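Local coordinates for protein haloalkane dehalogenase (Mycobacterium rhodesiae, PDB 4MJ3) that probably catalyses the hydrolytic cleavage of carbon–halogen bonds in haloalkanes, yielding an alcohol and a halide ion, at residues W232-F242 with V259-Q270. Numbering follows the deposited sequence.
Sequences WAALGRFEKPF and VLRGHVPGARGQ
The ring of F242 takes V264 over one face: CG2 of V264 stands 4.0 Å from the ring centroid, only 12° off the normal. A branched residue suits this place, since its second methyl, CG1, also reaches the edge of the F238 ring. L260 meets the far end of the phenylalanine, its CG 3.7 Å from F242 CZ, and passes CD1 on to the edge of the W232 indole; A267, small enough to sit close to the backbone, sets CB near F242 CD1. In the alpha/beta-hydrolase fold F242 opens an edge strand, 242-244, of the central sheet, and the contact joins the turn leading from helix 225-235 into that strand to the end of helix 256-263; V143 and A145 of the adjoining strand and L130 of helix 124-135 also touch the F242 side chain.

Nearer the surface, W232 and H263 form an offset stack, the indole five-membered ring and the imidazole being 3.7 Å apart between centroids with planes at 1°. The trans first torsion of H263 carries its imidazole between this indole and G236, which, having no side chain, lies close enough for its CA to make a CH-pi contact with the other face. In its own ring plane, H263 NE2 gives a nearly straight hydrogen bond (174°) to W232 O at 2.7 Å, and that carbonyl also accepts from G236 N, on the opposite face of its plane, so two bonds grip it. P265 packs its ring against the carbonyls of G236 and F238. G266, lacking a side chain, comes close enough for its N to bond to F238 O at 2.9 Å and its O to accept from F242 N at 3.2 Å. Further along, Q270 lays its amide beside P241 and bonds through NE2 to N301.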
loop_
_atom_site.group_PDB
_atom_site.type_symbol
_atom_site.label_atom_id
_atom_site.label_comp_id
_atom_site.label_asym_id
_atom_site.label_seq_id
_atom_site.Cartn_x
_atom_site.Cartn_y
_atom_site.Cartn_z
ATOM N N TRP A 232 -7.590 12.819 8.946
ATOM C CA TRP A 232 -6.915 13.926 8.286
ATOM C C TRP A 232 -6.577 15.009 9.309
ATOM O O TRP A 232 -5.471 15.571 9.306
ATOM C CB TRP A 232 -7.815 14.478 7.173
ATOM C CG TRP A 232 -7.258 15.624 6.391
ATOM C CD1 TRP A 232 -7.679 16.933 6.419
ATOM C CD2 TRP A 232 -6.173 15.572 5.458
ATOM N NE1 TRP A 232 -6.934 17.678 5.536
ATOM C CE2 TRP A 232 -5.990 16.874 4.950
ATOM C CE3 TRP A 232 -5.327 14.546 5.011
ATOM C CZ2 TRP A 232 -5.002 17.168 3.988
ATOM C CZ3 TRP A 232 -4.338 14.844 4.066
ATOM C CH2 TRP A 232 -4.187 16.134 3.573
ATOM N N ALA A 233 -7.538 15.321 10.170
ATOM C CA ALA A 233 -7.307 16.302 11.233
ATOM C C ALA A 233 -6.144 15.845 12.119
ATOM O O ALA A 233 -5.260 16.641 12.461
ATOM C CB ALA A 233 -8.566 16.510 12.067
ATOM N N ALA A 234 -6.122 14.560 12.467
ATOM C CA ALA A 234 -5.017 14.015 13.268
ATOM C C ALA A 234 -3.672 14.069 12.545
ATOM O O ALA A 234 -2.644 14.395 13.156
ATOM C CB ALA A 234 -5.323 12.596 13.724
ATOM N N LEU A 235 -3.655 13.780 11.246
ATOM C CA LEU A 235 -2.432 13.939 10.453
ATOM C C LEU A 235 -1.926 15.366 10.434
ATOM O O LEU A 235 -0.716 15.603 10.352
ATOM C CB LEU A 235 -2.650 13.508 8.998
ATOM C CG LEU A 235 -2.379 12.085 8.582
ATOM C CD1 LEU A 235 -2.510 12.031 7.060
ATOM C CD2 LEU A 235 -0.993 11.638 9.005
ATOM N N GLY A 236 -2.843 16.330 10.511
ATOM C CA GLY A 236 -2.477 17.737 10.601
ATOM C C GLY A 236 -1.854 18.148 11.924
ATOM O O GLY A 236 -1.416 19.291 12.066
ATOM N N ARG A 237 -1.832 17.226 12.893
ATOM C CA ARG A 237 -1.139 17.420 14.162
ATOM C C ARG A 237 0.076 16.496 14.306
ATOM O O ARG A 237 0.693 16.465 15.358
ATOM C CB ARG A 237 -2.100 17.163 15.326
ATOM C CG ARG A 237 -3.341 18.039 15.298
ATOM C CD ARG A 237 -4.187 17.870 16.563
ATOM N NE ARG A 237 -4.871 16.576 16.593
ATOM C CZ ARG A 237 -6.078 16.321 16.076
ATOM N NH1 ARG A 237 -6.797 17.274 15.479
ATOM N NH2 ARG A 237 -6.579 15.099 16.170
ATOM N N PHE A 238 0.405 15.738 13.257
ATOM C CA PHE A 238 1.508 14.771 13.302
ATOM C C PHE A 238 2.818 15.526 13.119
ATOM O O PHE A 238 3.125 16.002 12.021
ATOM C CB PHE A 238 1.319 13.695 12.226
ATOM C CG PHE A 238 2.301 12.545 12.310
ATOM C CD1 PHE A 238 2.070 11.490 13.170
ATOM C CD2 PHE A 238 3.391 12.494 11.474
ATOM C CE1 PHE A 238 2.951 10.419 13.236
ATOM C CE2 PHE A 238 4.300 11.442 11.551
ATOM C CZ PHE A 238 4.072 10.399 12.424
ATOM N N GLU A 239 3.597 15.621 14.194
ATOM C CA GLU A 239 4.821 16.419 14.240
ATOM C C GLU A 239 6.083 15.612 13.965
ATOM O O GLU A 239 7.176 16.188 13.817
ATOM C CB GLU A 239 4.956 17.061 15.622
ATOM C CG GLU A 239 3.822 17.999 15.971
ATOM C CD GLU A 239 3.936 19.344 15.298
ATOM O OE1 GLU A 239 4.996 19.642 14.706
ATOM O OE2 GLU A 239 2.964 20.115 15.373
ATOM N N LYS A 240 5.946 14.293 13.921
ATOM C CA LYS A 240 7.080 13.419 13.697
ATOM C C LYS A 240 7.459 13.421 12.214
ATOM O O LYS A 240 6.684 13.890 11.365
ATOM C CB LYS A 240 6.810 12.009 14.224
ATOM C CG LYS A 240 6.932 11.934 15.741
ATOM C CD LYS A 240 6.546 10.582 16.315
ATOM C CE LYS A 240 5.036 10.404 16.315
ATOM N NZ LYS A 240 4.644 9.118 16.939
ATOM N N PRO A 241 8.657 12.925 11.898
ATOM C CA PRO A 241 9.150 13.082 10.511
ATOM C C PRO A 241 8.262 12.495 9.417
ATOM O O PRO A 241 7.809 11.345 9.505
ATOM C CB PRO A 241 10.517 12.385 10.549
ATOM C CG PRO A 241 10.960 12.555 11.951
ATOM C CD PRO A 241 9.710 12.385 12.778
ATOM N N PHE A 242 8.023 13.308 8.395
ATOM C CA PHE A 242 7.179 12.942 7.267
ATOM C C PHE A 242 7.899 13.344 5.978
ATOM O O PHE A 242 8.263 14.516 5.807
ATOM C CB PHE A 242 5.852 13.674 7.391
ATOM C CG PHE A 242 4.840 13.237 6.372
ATOM C CD1 PHE A 242 4.903 13.693 5.076
ATOM C CD2 PHE A 242 3.828 12.366 6.741
ATOM C CE1 PHE A 242 3.963 13.275 4.137
ATOM C CE2 PHE A 242 2.896 11.949 5.821
ATOM C CZ PHE A 242 2.974 12.407 4.524
ATOM N N VAL A 259 -0.532 19.029 -1.356
ATOM C CA VAL A 259 -1.586 19.085 -0.333
ATOM C C VAL A 259 -1.163 18.283 0.901
ATOM O O VAL A 259 -1.197 18.769 2.038
ATOM C CB VAL A 259 -2.919 18.519 -0.865
ATOM C CG1 VAL A 259 -3.991 18.581 0.227
ATOM C CG2 VAL A 259 -3.362 19.289 -2.102
ATOM N N LEU A 260 -0.695 17.069 0.668
ATOM C CA LEU A 260 -0.156 16.244 1.754
ATOM C C LEU A 260 1.069 16.878 2.417
ATOM O O LEU A 260 1.154 16.973 3.650
ATOM C CB LEU A 260 0.214 14.869 1.203
ATOM C CG LEU A 260 0.404 13.709 2.155
ATOM C CD1 LEU A 260 -0.781 13.556 3.102
ATOM C CD2 LEU A 260 0.608 12.447 1.327
ATOM N N ARG A 261 2.029 17.321 1.614
ATOM C CA ARG A 261 3.250 17.919 2.157
ATOM C C ARG A 261 2.929 19.156 3.012
ATOM O O ARG A 261 3.534 19.364 4.067
ATOM C CB ARG A 261 4.250 18.239 1.029
ATOM C CG ARG A 261 5.528 18.906 1.515
ATOM C CD ARG A 261 6.600 19.082 0.469
ATOM N NE ARG A 261 6.125 19.228 -0.899
ATOM C CZ ARG A 261 5.675 20.368 -1.446
ATOM N NH1 ARG A 261 5.274 20.408 -2.717
ATOM N NH2 ARG A 261 5.622 21.480 -0.727
ATOM N N GLY A 262 2.007 19.990 2.544
ATOM C CA GLY A 262 1.643 21.212 3.258
ATOM C C GLY A 262 0.833 20.978 4.518
ATOM O O GLY A 262 0.848 21.784 5.426
ATOM N N HIS A 263 0.141 19.846 4.597
ATOM C CA HIS A 263 -0.776 19.568 5.701
ATOM C C HIS A 263 -0.104 19.030 6.962
ATOM O O HIS A 263 -0.527 19.332 8.084
ATOM C CB HIS A 263 -1.801 18.549 5.246
ATOM C CG HIS A 263 -2.868 18.266 6.264
ATOM N ND1 HIS A 263 -3.697 19.246 6.754
ATOM C CD2 HIS A 263 -3.246 17.119 6.880
ATOM C CE1 HIS A 263 -4.544 18.720 7.626
ATOM N NE2 HIS A 263 -4.288 17.430 7.723
ATOM N N VAL A 264 0.934 18.211 6.779
ATOM C CA VAL A 264 1.555 17.500 7.900
ATOM C C VAL A 264 2.682 18.329 8.504
ATOM O O VAL A 264 3.678 18.612 7.826
ATOM C CB VAL A 264 2.137 16.161 7.437
ATOM C CG1 VAL A 264 2.687 15.371 8.620
ATOM C CG2 VAL A 264 1.061 15.358 6.714
ATOM N N PRO A 265 2.539 18.739 9.778
ATOM C CA PRO A 265 3.576 19.618 10.355
ATOM C C PRO A 265 4.974 18.993 10.340
ATOM O O PRO A 265 5.961 19.700 10.137
ATOM C CB PRO A 265 3.102 19.858 11.789
ATOM C CG PRO A 265 1.670 19.464 11.824
ATOM C CD PRO A 265 1.393 18.545 10.683
ATOM N N GLY A 266 5.037 17.676 10.539
ATOM C CA GLY A 266 6.307 16.948 10.533
ATOM C C GLY A 266 7.012 16.879 9.181
ATOM O O GLY A 266 8.144 16.390 9.099
ATOM N N ALA A 267 6.352 17.332 8.121
ATOM C CA ALA A 267 7.015 17.490 6.817
ATOM C C ALA A 267 7.912 18.715 6.756
ATOM O O ALA A 267 8.803 18.787 5.909
ATOM C CB ALA A 267 5.981 17.535 5.712
ATOM N N ARG A 268 7.684 19.676 7.650
ATOM C CA ARG A 268 8.445 20.943 7.644
ATOM C C ARG A 268 9.915 20.614 7.944
ATOM O O ARG A 268 10.214 19.903 8.902
ATOM C CB ARG A 268 7.873 21.933 8.672
ATOM C CG ARG A 268 6.455 22.437 8.387
ATOM N N GLY A 269 10.811 21.085 7.080
ATOM C CA GLY A 269 12.252 20.910 7.240
ATOM C C GLY A 269 12.845 19.598 6.764
ATOM O O GLY A 269 14.054 19.407 6.830
ATOM N N GLN A 270 12.004 18.677 6.305
ATOM C CA GLN A 270 12.478 17.408 5.776
ATOM C C GLN A 270 12.872 17.623 4.313
ATOM O O GLN A 270 12.283 18.452 3.626
ATOM C CB GLN A 270 11.390 16.318 5.894
ATOM C CG GLN A 270 11.010 15.965 7.320
ATOM C CD GLN A 270 12.145 15.305 8.084
ATOM O OE1 GLN A 270 12.991 14.628 7.508
ATOM N NE2 GLN A 270 12.140 15.460 9.393
#